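Putative N-acetylmuramoyl-L-alanine amidase,autolysin cwp6 (PDB 5J72) probably cleaves the amide bond between N-acetylmuramic acid and L-alanine in peptidoglycan with a zinc-dependent amidase domain, and carries CWB2 modules that anchor it to the cell wall. Local coordinates at residues L367-D372 / I391-K396; V132-G137 / I418-K423; E199-N204 / S227-N232; S157-V162 / P183-N188. One frame throughout, in Å; residues are numbered along the deposited sequence.

Interaction 1 of 4, residues L367-D372 / I391-K396; sequences LVAKSD and ILITPK
With K370 CG (chi1 -70°) and K396 CG (chi1 -60°) each anti to its own carbonyl carbon, the two lysine chains run over the strand ends and meet at their aliphatic parts, K370 CD lying 3.5 Å from K396 CG, a tight carbon contact. They lie at the C-terminal end of a parallel strand pair in a CWB2 module, joined by helix 375-387 as a beta-alpha-beta crossover. The ladder runs from L392 N to L367 O (2.8 Å), then through A369 N to L392 O and T394 N to A369 O. On one face A369 CB touches the CG2 atoms of I391 and I393, against helix 375-387; on the other, V368 CG1 reaches L392 CD2, where helix 424-433 packs. The last bridge, K370 with T394, is completed by S371 N to T394 O (2.9 Å), the donor standing above the carbonyl plane as the chain turns off. S371 CB rests 3.8 Å from I393 CB, while its hydroxyl bonds to H347. K370 NZ also bonds D420 O. K396 NZ forms a salt bridge with D372 OD1 at 3.1 Å, approaching the carboxylate on its syn side yet 31° out of plane. One water accepts from K370 NZ and K396 NZ and donates to D372 OD1.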
loop_
_atom_site.group_PDB
_atom_site.type_symbol
_atom_site.label_atom_id
_atom_site.label_comp_id
_atom_site.label_asym_id
_atom_site.label_seq_id
_atom_site.Cartn_x
_atom_site.Cartn_y
_atom_site.Cartn_z
ATOM N N LEU A 367 5.670 -0.161 -4.402
ATOM C CA LEU A 367 6.707 -0.468 -3.418
ATOM C C LEU A 367 6.077 -1.361 -2.371
ATOM O O LEU A 367 5.059 -0.976 -1.795
ATOM C CB LEU A 367 7.262 0.848 -2.741
ATOM C CG LEU A 367 8.222 1.711 -3.648
ATOM C CD1 LEU A 367 7.336 2.541 -4.621
ATOM C CD2 LEU A 367 9.102 2.667 -2.821
ATOM N N VAL A 368 6.718 -2.497 -2.032
ATOM C CA VAL A 368 6.061 -3.446 -1.117
ATOM C C VAL A 368 6.820 -3.600 0.166
ATOM O O VAL A 368 7.966 -4.019 0.144
ATOM C CB VAL A 368 5.973 -4.843 -1.820
ATOM C CG1 VAL A 368 5.326 -5.872 -0.841
ATOM C CG2 VAL A 368 5.149 -4.717 -3.094
ATOM N N ALA A 369 6.182 -3.242 1.307
ATOM C CA ALA A 369 6.803 -3.320 2.601
ATOM C C ALA A 369 5.998 -4.280 3.522
ATOM O O ALA A 369 4.804 -4.516 3.316
ATOM C CB ALA A 369 6.789 -1.927 3.266
ATOM N N LYS A 370 6.685 -4.824 4.516
ATOM C CA LYS A 370 6.075 -5.697 5.497
ATOM C C LYS A 370 5.129 -4.885 6.324
ATOM O O LYS A 370 5.502 -3.787 6.725
ATOM C CB LYS A 370 7.184 -6.260 6.389
ATOM C CG LYS A 370 8.076 -7.257 5.634
ATOM C CD LYS A 370 9.262 -7.788 6.521
ATOM C CE LYS A 370 10.270 -6.707 6.834
ATOM N NZ LYS A 370 11.214 -7.104 7.917
ATOM N N SER A 371 3.942 -5.391 6.687
ATOM C CA SER A 371 3.014 -4.557 7.464
ATOM C C SER A 371 3.205 -4.700 8.951
ATOM O O SER A 371 2.470 -4.054 9.699
ATOM C CB SER A 371 1.577 -4.947 7.146
ATOM O OG SER A 371 1.437 -6.345 7.355
ATOM N N ASP A 372 4.144 -5.534 9.408
ATOM C CA ASP A 372 4.326 -5.672 10.864
ATOM C C ASP A 372 5.203 -4.610 11.476
ATOM O O ASP A 372 5.266 -4.528 12.692
ATOM C CB ASP A 372 4.914 -7.049 11.258
ATOM C CG ASP A 372 6.185 -7.435 10.531
ATOM O OD1 ASP A 372 7.108 -7.960 11.182
ATOM O OD2 ASP A 372 6.253 -7.247 9.320
ATOM N N ILE A 391 2.769 2.690 -1.779
ATOM C CA ILE A 391 3.382 1.648 -0.972
ATOM C C ILE A 391 2.241 0.651 -0.617
ATOM O O ILE A 391 1.179 1.061 -0.136
ATOM C CB ILE A 391 3.951 2.249 0.331
ATOM C CG1 ILE A 391 5.194 3.130 -0.033
ATOM C CG2 ILE A 391 4.371 1.120 1.328
ATOM C CD1 ILE A 391 5.715 3.916 1.230
ATOM N N LEU A 392 2.480 -0.624 -0.869
ATOM C CA LEU A 392 1.562 -1.698 -0.491
ATOM C C LEU A 392 2.139 -2.361 0.716
ATOM O O LEU A 392 3.341 -2.639 0.723
ATOM C CB LEU A 392 1.505 -2.700 -1.645
ATOM C CG LEU A 392 0.453 -3.809 -1.398
ATOM C CD1 LEU A 392 -0.194 -4.136 -2.706
ATOM C CD2 LEU A 392 1.196 -5.018 -0.777
ATOM N N ILE A 393 1.323 -2.619 1.779
ATOM C CA ILE A 393 1.879 -3.327 2.912
ATOM C C ILE A 393 1.158 -4.697 3.044
ATOM O O ILE A 393 -0.031 -4.775 2.766
ATOM C CB ILE A 393 1.742 -2.553 4.256
ATOM C CG1 ILE A 393 0.275 -2.154 4.543
ATOM C CG2 ILE A 393 2.645 -1.251 4.159
ATOM C CD1 ILE A 393 0.098 -1.531 5.996
ATOM N N THR A 394 1.880 -5.717 3.476
ATOM C CA THR A 394 1.257 -7.033 3.602
ATOM C C THR A 394 2.147 -7.790 4.524
ATOM O O THR A 394 3.321 -7.462 4.704
ATOM C CB THR A 394 1.117 -7.687 2.216
ATOM O OG1 THR A 394 0.193 -8.787 2.310
ATOM C CG2 THR A 394 2.475 -8.181 1.649
ATOM N N PRO A 395 1.603 -8.827 5.194
ATOM C CA PRO A 395 2.496 -9.558 6.094
ATOM C C PRO A 395 3.602 -10.311 5.345
ATOM O O PRO A 395 3.500 -10.555 4.156
ATOM C CB PRO A 395 1.513 -10.531 6.840
ATOM C CG PRO A 395 0.197 -9.829 6.767
ATOM C CD PRO A 395 0.202 -9.265 5.344
ATOM N N LYS A 396 4.610 -10.744 6.078
ATOM C CA LYS A 396 5.751 -11.438 5.454
ATOM C C LYS A 396 5.367 -12.751 4.786
ATOM O O LYS A 396 5.971 -13.116 3.795
ATOM C CB LYS A 396 6.799 -11.785 6.527
ATOM C CG LYS A 396 7.369 -10.617 7.261
ATOM C CD LYS A 396 8.457 -11.153 8.184
ATOM C CE LYS A 396 7.986 -11.180 9.600
ATOM N NZ LYS A 396 8.870 -10.357 10.458
HETATM O O HOH W 1 9.552 -7.792 10.077
#

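Interaction 2 of 4, residues V132-G137 / I418-K423; sequences VKKLAG and IGDGMK
L135 O takes the N-H of G419 at 2.9 Å in a bond that is almost straight at the hydrogen (172°), although the donor sits 32° off the carbonyl plane. The N-H of L135 is engaged with Q417, so both backbone polar groups of L135 are spent on the same neighbouring chain. I418 N-H and C=O do not enter this pair; the backbone of I418 is bonded to V368 on its other flank. Beyond G419 the two chains part, and a water takes over the pairing: it donates to G137 O at 2.9 Å and accepts from D420 N at 3.0 Å. G137 N is satisfied by T143 OG1 of helix 140-151. The single L135-I418 bridge ends a parallel pairing of strands 128-135 and 411-418, through which the start of the first CWB2 range meets the end of the third. On the face carrying both side chains, L135 CD1 touches I418 CD1 at 4.2 Å, between helices 140-151 and 375-387. A136 CB presses against the carbonyl carbon of G419, with 3.3 Å between A136 CB and G419 C. On the exposed side K134 stretches out, CG anti to its backbone N (chi1 -176°) and every later torsion extended, which carries NZ past G419 O to D420 OD2. This salt bridge, 2.8 Å from K134 NZ to D420 OD2, uses the anti lone pair of the oxygen, the one facing away from D420 OD1.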
loop_
_atom_site.group_PDB
_atom_site.type_symbol
_atom_site.label_atom_id
_atom_site.label_comp_id
_atom_site.label_asym_id
_atom_site.label_seq_id
_atom_site.Cartn_x
_atom_site.Cartn_y
_atom_site.Cartn_z
ATOM N N VAL A 132 11.404 -7.228 -10.134
ATOM C CA VAL A 132 11.460 -6.823 -8.737
ATOM C C VAL A 132 12.810 -6.238 -8.430
ATOM O O VAL A 132 13.848 -6.857 -8.727
ATOM C CB VAL A 132 11.197 -8.096 -7.894
ATOM C CG1 VAL A 132 11.463 -7.889 -6.407
ATOM C CG2 VAL A 132 9.759 -8.568 -8.108
ATOM N N LYS A 133 12.823 -5.045 -7.813
ATOM C CA LYS A 133 14.092 -4.452 -7.372
ATOM C C LYS A 133 14.082 -4.538 -5.842
ATOM O O LYS A 133 13.219 -3.936 -5.208
ATOM C CB LYS A 133 14.163 -3.002 -7.892
ATOM C CG LYS A 133 15.354 -2.258 -7.260
ATOM C CD LYS A 133 16.637 -2.591 -7.996
ATOM C CE LYS A 133 17.831 -1.880 -7.352
ATOM N NZ LYS A 133 19.093 -2.413 -7.902
ATOM N N LYS A 134 14.991 -5.264 -5.226
ATOM C CA LYS A 134 14.971 -5.389 -3.774
ATOM C C LYS A 134 15.884 -4.329 -3.100
ATOM O O LYS A 134 17.037 -4.204 -3.473
ATOM C CB LYS A 134 15.430 -6.795 -3.376
ATOM C CG LYS A 134 15.336 -7.011 -1.887
ATOM C CD LYS A 134 15.563 -8.450 -1.528
ATOM C CE LYS A 134 15.287 -8.636 -0.058
ATOM N NZ LYS A 134 15.917 -9.877 0.436
ATOM N N LEU A 135 15.354 -3.571 -2.141
ATOM C CA LEU A 135 16.109 -2.507 -1.429
ATOM C C LEU A 135 16.095 -2.913 0.001
ATOM O O LEU A 135 15.112 -2.673 0.723
ATOM C CB LEU A 135 15.393 -1.115 -1.623
ATOM C CG LEU A 135 15.238 -0.734 -3.098
ATOM C CD1 LEU A 135 14.426 0.666 -3.245
ATOM C CD2 LEU A 135 16.682 -0.597 -3.792
ATOM N N ALA A 136 17.171 -3.541 0.458
ATOM C CA ALA A 136 17.126 -4.036 1.817
ATOM C C ALA A 136 18.484 -4.349 2.359
ATOM O O ALA A 136 19.376 -4.672 1.569
ATOM C CB ALA A 136 16.336 -5.352 1.810
ATOM N N GLY A 137 18.632 -4.292 3.683
ATOM C CA GLY A 137 19.867 -4.701 4.346
ATOM C C GLY A 137 19.521 -5.539 5.585
ATOM O O GLY A 137 18.357 -5.926 5.756
ATOM N N ILE A 418 10.839 -3.762 -0.329
ATOM C CA ILE A 418 11.498 -3.037 0.754
ATOM C C ILE A 418 11.810 -3.905 1.938
ATOM O O ILE A 418 10.916 -4.543 2.497
ATOM C CB ILE A 418 10.561 -1.881 1.232
ATOM C CG1 ILE A 418 10.074 -1.035 0.028
ATOM C CG2 ILE A 418 11.298 -1.020 2.282
ATOM C CD1 ILE A 418 11.249 -0.386 -0.781
ATOM N N GLY A 419 13.052 -3.939 2.345
ATOM C CA GLY A 419 13.382 -4.713 3.507
ATOM C C GLY A 419 13.511 -6.190 3.185
ATOM O O GLY A 419 13.158 -6.691 2.142
ATOM N N ASP A 420 14.075 -6.879 4.157
ATOM C CA ASP A 420 14.299 -8.307 4.090
ATOM C C ASP A 420 13.294 -9.051 5.023
ATOM O O ASP A 420 12.960 -8.543 6.095
ATOM C CB ASP A 420 15.716 -8.591 4.593
ATOM C CG ASP A 420 16.059 -10.039 4.361
ATOM O OD1 ASP A 420 16.320 -10.742 5.346
ATOM O OD2 ASP A 420 16.046 -10.469 3.178
ATOM N N GLY A 421 12.824 -10.222 4.623
ATOM C CA GLY A 421 11.930 -10.981 5.496
ATOM C C GLY A 421 10.655 -11.424 4.823
ATOM O O GLY A 421 10.060 -12.401 5.266
ATOM N N MET A 422 10.206 -10.707 3.784
ATOM C CA MET A 422 9.012 -11.107 3.093
ATOM C C MET A 422 9.330 -12.377 2.284
ATOM O O MET A 422 10.385 -12.438 1.649
ATOM C CB MET A 422 8.515 -9.990 2.154
ATOM C CG MET A 422 7.183 -10.358 1.479
ATOM S SD MET A 422 6.351 -8.903 0.802
ATOM C CE MET A 422 6.044 -8.020 2.259
ATOM N N LYS A 423 8.445 -13.387 2.295
ATOM C CA LYS A 423 8.734 -14.630 1.562
ATOM C C LYS A 423 8.778 -14.426 0.079
ATOM O O LYS A 423 8.037 -13.611 -0.452
ATOM C CB LYS A 423 7.647 -15.698 1.838
ATOM C CG LYS A 423 7.454 -15.991 3.310
ATOM C CD LYS A 423 8.758 -16.217 4.011
ATOM C CE LYS A 423 8.899 -17.656 4.413
ATOM N NZ LYS A 423 9.024 -17.769 5.887
HETATM O O HOH W 2 15.577 -5.566 6.379
#

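Interaction 3 of 4, residues E199-N204 / S227-N232; sequences ELKRLN and SAVNVN
K201 NZ donates to A228 O at 2.9 Å, meeting the carbonyl in its plane and on a lone pair, with a C=O...N angle of 134°. The lysine reaches it with a chain that is extended as far as CE and then bends at its last torsion (chi4 -71°), turning the ammonium in to the lone pair of the carbonyl oxygen. CG and CE of K201 both lie 3.6 Å from A228 O, so the aliphatic chain arches around the acceptor. Helix 219-228 finishes at this residue, and a terminal carbonyl of this kind probably carries extra negative character, which a lysine charge would complement.

Next to it V229, the first residue to leave helical angles, sets its CG2 branch against the flank of helix 194-203 in the conformer modelled here, one of two; there the methyl lies near K201 CA, L200 O and L200 CB, a packing that is tentative for that reason. L200 itself turns inward to L185 and V208 of the parallel sheet. The contact thus joins the C-terminal ends of two helices that pack beside each other in the alpha/beta layers of this CWB2 region, beside its four-stranded parallel sheet.

On helix 194-203, R202 grips E199 side-on, NE to OE1 at 2.9 Å and NH1 to OE2 at 2.8 Å, both oxygens lying close to the guanidinium plane. S148 also bonds E199 OE2, while the carbonyls of W152 and K153 take further R202 hydrogens, tying this helix to the end of helix 140-151. Across the pair itself, a single lysine-to-carbonyl bond stands beside a little methyl packing near the surface, so the polar hold between the two helix ends rests on K201.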
loop_
_atom_site.group_PDB
_atom_site.type_symbol
_atom_site.label_atom_id
_atom_site.label_comp_id
_atom_site.label_asym_id
_atom_site.label_seq_id
_atom_site.Cartn_x
_atom_site.Cartn_y
_atom_site.Cartn_z
ATOM N N GLU A 199 26.515 6.490 4.988
ATOM C CA GLU A 199 25.673 7.006 3.915
ATOM C C GLU A 199 25.582 8.540 4.010
ATOM O O GLU A 199 25.494 9.197 2.979
ATOM C CB GLU A 199 24.253 6.329 3.999
ATOM C CG GLU A 199 23.259 6.829 2.921
ATOM C CD GLU A 199 23.710 6.512 1.479
ATOM O OE1 GLU A 199 24.745 5.791 1.288
ATOM O OE2 GLU A 199 23.023 6.978 0.529
ATOM N N LEU A 200 25.549 9.128 5.237
ATOM C CA LEU A 200 25.578 10.572 5.365
ATOM C C LEU A 200 26.882 11.068 4.656
ATOM O O LEU A 200 26.855 12.032 3.901
ATOM C CB LEU A 200 25.679 11.037 6.848
ATOM C CG LEU A 200 24.371 10.934 7.640
ATOM C CD1 LEU A 200 24.645 11.209 9.073
ATOM C CD2 LEU A 200 23.384 11.966 7.076
ATOM N N LYS A 201 28.013 10.405 4.883
ATOM C CA LYS A 201 29.235 10.868 4.193
ATOM C C LYS A 201 29.124 10.757 2.659
ATOM O O LYS A 201 29.527 11.674 1.908
ATOM C CB LYS A 201 30.453 9.989 4.624
ATOM C CG LYS A 201 30.877 10.331 6.066
ATOM C CD LYS A 201 32.143 9.432 6.463
ATOM C CE LYS A 201 32.752 9.815 7.816
ATOM N NZ LYS A 201 33.473 11.158 7.807
ATOM N N ARG A 202 28.576 9.654 2.201
ATOM C CA ARG A 202 28.443 9.440 0.747
ATOM C C ARG A 202 27.516 10.487 0.108
ATOM O O ARG A 202 27.829 10.971 -0.977
ATOM C CB ARG A 202 27.835 8.021 0.480
ATOM C CG ARG A 202 28.068 7.566 -0.979
ATOM C CD ARG A 202 27.188 6.326 -1.324
ATOM N NE ARG A 202 25.757 6.630 -1.246
ATOM C CZ ARG A 202 25.108 7.302 -2.192
ATOM N NH1 ARG A 202 23.824 7.595 -2.034
ATOM N NH2 ARG A 202 25.745 7.690 -3.307
ATOM N N LEU A 203 26.397 10.815 0.770
ATOM C CA LEU A 203 25.422 11.803 0.201
ATOM C C LEU A 203 25.986 13.217 0.196
ATOM O O LEU A 203 25.449 14.049 -0.540
ATOM C CB LEU A 203 24.113 11.858 1.060
ATOM C CG LEU A 203 23.312 10.537 0.962
ATOM C CD1 LEU A 203 22.255 10.458 2.053
ATOM C CD2 LEU A 203 22.602 10.477 -0.381
ATOM N N ASN A 204 26.981 13.488 1.049
ATOM C CA ASN A 204 27.630 14.816 1.211
ATOM C C ASN A 204 26.574 15.959 1.372
ATOM O O ASN A 204 26.541 16.921 0.605
ATOM C CB ASN A 204 28.496 15.132 0.031
ATOM C CG ASN A 204 29.455 16.323 0.449
ATOM O OD1 ASN A 204 29.952 16.329 1.602
ATOM N ND2 ASN A 204 29.643 17.272 -0.342
ATOM N N SER A 227 30.063 14.729 13.381
ATOM C CA SER A 227 31.396 14.144 13.237
ATOM C C SER A 227 31.458 13.440 11.962
ATOM O O SER A 227 32.536 13.330 11.378
ATOM C CB SER A 227 31.687 13.127 14.333
ATOM O OG SER A 227 31.997 13.882 15.484
ATOM N N ALA A 228 30.337 12.935 11.494
ATOM C CA ALA A 228 30.365 12.258 10.210
ATOM C C ALA A 228 30.485 13.272 9.098
ATOM O O ALA A 228 31.346 13.110 8.230
ATOM C CB ALA A 228 29.087 11.414 10.009
ATOM N N VAL A 229 29.626 14.307 9.093
ATOM C CA VAL A 229 29.620 15.346 8.060
ATOM C C VAL A 229 29.252 16.598 8.813
ATOM O O VAL A 229 28.236 16.588 9.525
ATOM C CB VAL A 229 28.605 15.051 6.924
ATOM C CG1 VAL A 229 28.696 16.122 5.822
ATOM C CG2 VAL A 229 28.880 13.658 6.335
ATOM N N ASN A 230 30.073 17.685 8.688
ATOM C CA ASN A 230 29.829 18.886 9.478
ATOM C C ASN A 230 28.715 19.730 8.920
ATOM O O ASN A 230 28.915 20.877 8.507
ATOM C CB ASN A 230 31.103 19.724 9.571
ATOM C CG ASN A 230 30.979 20.765 10.650
ATOM O OD1 ASN A 230 30.282 20.511 11.666
ATOM N ND2 ASN A 230 31.609 21.924 10.567
ATOM N N VAL A 231 27.490 19.158 8.949
ATOM C CA VAL A 231 26.330 19.863 8.420
ATOM C C VAL A 231 25.671 20.837 9.415
ATOM O O VAL A 231 25.930 20.780 10.602
ATOM C CB VAL A 231 25.233 18.791 8.133
ATOM C CG1 VAL A 231 25.664 17.853 6.984
ATOM C CG2 VAL A 231 24.934 17.984 9.433
ATOM N N ASN A 232 24.793 21.694 8.891
ATOM C CA ASN A 232 23.911 22.501 9.708
ATOM C C ASN A 232 22.810 21.572 10.143
ATOM O O ASN A 232 22.237 20.865 9.278
ATOM C CB ASN A 232 23.287 23.562 8.893
ATOM C CG ASN A 232 24.314 24.556 8.458
ATOM O OD1 ASN A 232 24.209 25.044 7.329
ATOM N ND2 ASN A 232 25.351 24.829 9.250
#

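Interaction 4 of 4, residues S157-V162 / P183-N188; sequences SKVVIV and PILLAN
V159 CG1 packs against L185 CG at 3.8 Å, and the CD1 of I161 meets L185 CB at 3.9 Å, so L185 is held between two residues of the neighbouring strand. Farther along this face I161 CG2 touches A187 CB (3.7 Å). On the other face V160 and I184 stand next to each other with their side chains aligned: I184 CG1, anti to its carbonyl carbon (chi1 -73°), lies alongside V160 CB. V162 CG2 extends that row to I184 CG2, and L186 CD2 lies 4.4 Å from V162 CB. Between the faces runs a parallel ladder, the strand pair of a beta-alpha-beta unit in a CWB2 module. V160 N donates to P183 O, L185 N to V160 O at 2.8 Å and A187 N to V162 O at 3.0 Å; the intervening bond from V162 N to L185 O is weak at 3.3 Å. CA-H groups of I184 and I161 add close approaches to V160 O and L185 O. At the polar edge L186 O bonds T196 OG1. Strand 184-187 is outermost in its four-stranded sheet, and strand 158-163 pairs on its other side with strand 207-211; helices 174-180 and 375-387 meet the V160-I184 face, while helix 140-151 packs on P183 and L185.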
loop_
_atom_site.group_PDB
_atom_site.type_symbol
_atom_site.label_atom_id
_atom_site.label_comp_id
_atom_site.label_asym_id
_atom_site.label_seq_id
_atom_site.Cartn_x
_atom_site.Cartn_y
_atom_site.Cartn_z
ATOM N N SER A 157 21.433 17.344 -0.897
ATOM C CA SER A 157 21.945 18.421 -0.020
ATOM C C SER A 157 21.293 18.363 1.358
ATOM O O SER A 157 21.844 18.892 2.311
ATOM C CB SER A 157 21.749 19.788 -0.679
ATOM O OG SER A 157 20.359 19.988 -0.817
ATOM N N LYS A 158 20.135 17.722 1.475
ATOM C CA LYS A 158 19.465 17.563 2.771
ATOM C C LYS A 158 19.214 16.081 3.057
ATOM O O LYS A 158 19.038 15.280 2.113
ATOM C CB LYS A 158 18.093 18.238 2.789
ATOM C CG LYS A 158 18.174 19.774 2.688
ATOM C CD LYS A 158 16.720 20.385 2.611
ATOM C CE LYS A 158 16.645 21.792 3.159
ATOM N NZ LYS A 158 17.327 22.704 2.272
ATOM N N VAL A 159 19.227 15.712 4.319
ATOM C CA VAL A 159 18.892 14.372 4.779
ATOM C C VAL A 159 17.984 14.558 5.979
ATOM O O VAL A 159 18.309 15.365 6.865
ATOM C CB VAL A 159 20.117 13.498 5.207
ATOM C CG1 VAL A 159 19.649 12.113 5.720
ATOM C CG2 VAL A 159 21.090 13.313 4.011
ATOM N N VAL A 160 16.868 13.805 6.027
ATOM C CA VAL A 160 15.979 13.842 7.177
ATOM C C VAL A 160 16.363 12.689 8.063
ATOM O O VAL A 160 16.619 11.575 7.598
ATOM C CB VAL A 160 14.515 13.757 6.729
ATOM C CG1 VAL A 160 13.550 13.600 7.972
ATOM C CG2 VAL A 160 14.191 15.010 5.934
ATOM N N ILE A 161 16.384 12.924 9.372
ATOM C CA ILE A 161 16.746 11.825 10.266
ATOM C C ILE A 161 15.602 11.631 11.286
ATOM O O ILE A 161 15.075 12.613 11.789
ATOM C CB ILE A 161 18.019 12.291 11.042
ATOM C CG1 ILE A 161 19.289 12.212 10.120
ATOM C CG2 ILE A 161 18.170 11.374 12.266
ATOM C CD1 ILE A 161 19.849 10.800 10.040
ATOM N N VAL A 162 15.265 10.413 11.547
ATOM C CA VAL A 162 14.194 10.036 12.496
ATOM C C VAL A 162 14.836 8.966 13.346
ATOM O O VAL A 162 15.716 8.272 12.884
ATOM C CB VAL A 162 13.027 9.453 11.658
ATOM C CG1 VAL A 162 12.126 8.600 12.515
ATOM C CG2 VAL A 162 12.262 10.627 10.979
ATOM N N PRO A 183 16.210 11.858 1.275
ATOM C CA PRO A 183 15.910 10.569 1.848
ATOM C C PRO A 183 15.785 10.707 3.402
ATOM O O PRO A 183 16.251 11.713 3.994
ATOM C CB PRO A 183 17.154 9.732 1.531
ATOM C CG PRO A 183 18.293 10.762 1.594
ATOM C CD PRO A 183 17.653 12.035 0.959
ATOM N N ILE A 184 15.202 9.701 4.025
ATOM C CA ILE A 184 15.125 9.663 5.464
ATOM C C ILE A 184 16.127 8.557 5.883
ATOM O O ILE A 184 16.057 7.413 5.397
ATOM C CB ILE A 184 13.717 9.274 5.921
ATOM C CG1 ILE A 184 12.757 10.455 5.672
ATOM C CG2 ILE A 184 13.803 8.774 7.409
ATOM C CD1 ILE A 184 11.220 10.136 5.842
ATOM N N LEU A 185 17.079 8.901 6.745
ATOM C CA LEU A 185 17.978 7.873 7.277
ATOM C C LEU A 185 17.652 7.758 8.804
ATOM O O LEU A 185 16.993 8.630 9.356
ATOM C CB LEU A 185 19.502 8.225 7.146
ATOM C CG LEU A 185 19.961 8.278 5.680
ATOM C CD1 LEU A 185 21.456 8.710 5.622
ATOM C CD2 LEU A 185 19.714 6.922 4.933
ATOM N N LEU A 186 18.173 6.737 9.443
ATOM C CA LEU A 186 17.788 6.502 10.831
ATOM C C LEU A 186 18.903 6.623 11.862
ATOM O O LEU A 186 20.043 6.222 11.612
ATOM C CB LEU A 186 17.235 5.045 10.901
ATOM C CG LEU A 186 16.088 4.774 9.918
ATOM C CD1 LEU A 186 15.689 3.319 9.980
ATOM C CD2 LEU A 186 14.917 5.699 10.199
ATOM N N ALA A 187 18.523 7.145 13.038
ATOM C CA ALA A 187 19.428 7.333 14.167
ATOM C C ALA A 187 18.880 6.580 15.414
ATOM O O ALA A 187 17.736 6.109 15.408
ATOM C CB ALA A 187 19.457 8.796 14.524
ATOM N N ASN A 188 19.736 6.475 16.443
ATOM C CA ASN A 188 19.356 5.977 17.752
ATOM C C ASN A 188 19.240 7.250 18.561
ATOM O O ASN A 188 19.607 8.331 18.073
ATOM C CB ASN A 188 20.406 5.047 18.305
ATOM C CG ASN A 188 20.326 3.722 17.606
ATOM O OD1 ASN A 188 19.227 3.164 17.485
ATOM N ND2 ASN A 188 21.397 3.132 17.128
#

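In the fold
Along the chain interaction 4 closes before interaction 3 opens, interaction 1 follows, and all three are nested inside the long loop that interaction 2 closes. Interactions 3 and 4 have centres 11 Å apart and touch: helix 194-203 follows strand 184-187 directly, and its L200 and L203 pack on V159. Interactions 1 and 2, with centres 10 Å apart, meet through strand 411-418, which pairs with both 128-135 and 362-370. The two clusters lie farther apart, about 21 Å between the centres of interactions 1 and 4, but helix 375-387 contacts both. Interaction 2 therefore links the first and third CWB2 ranges, consistent with the modules forming one compact cell-wall-anchoring unit.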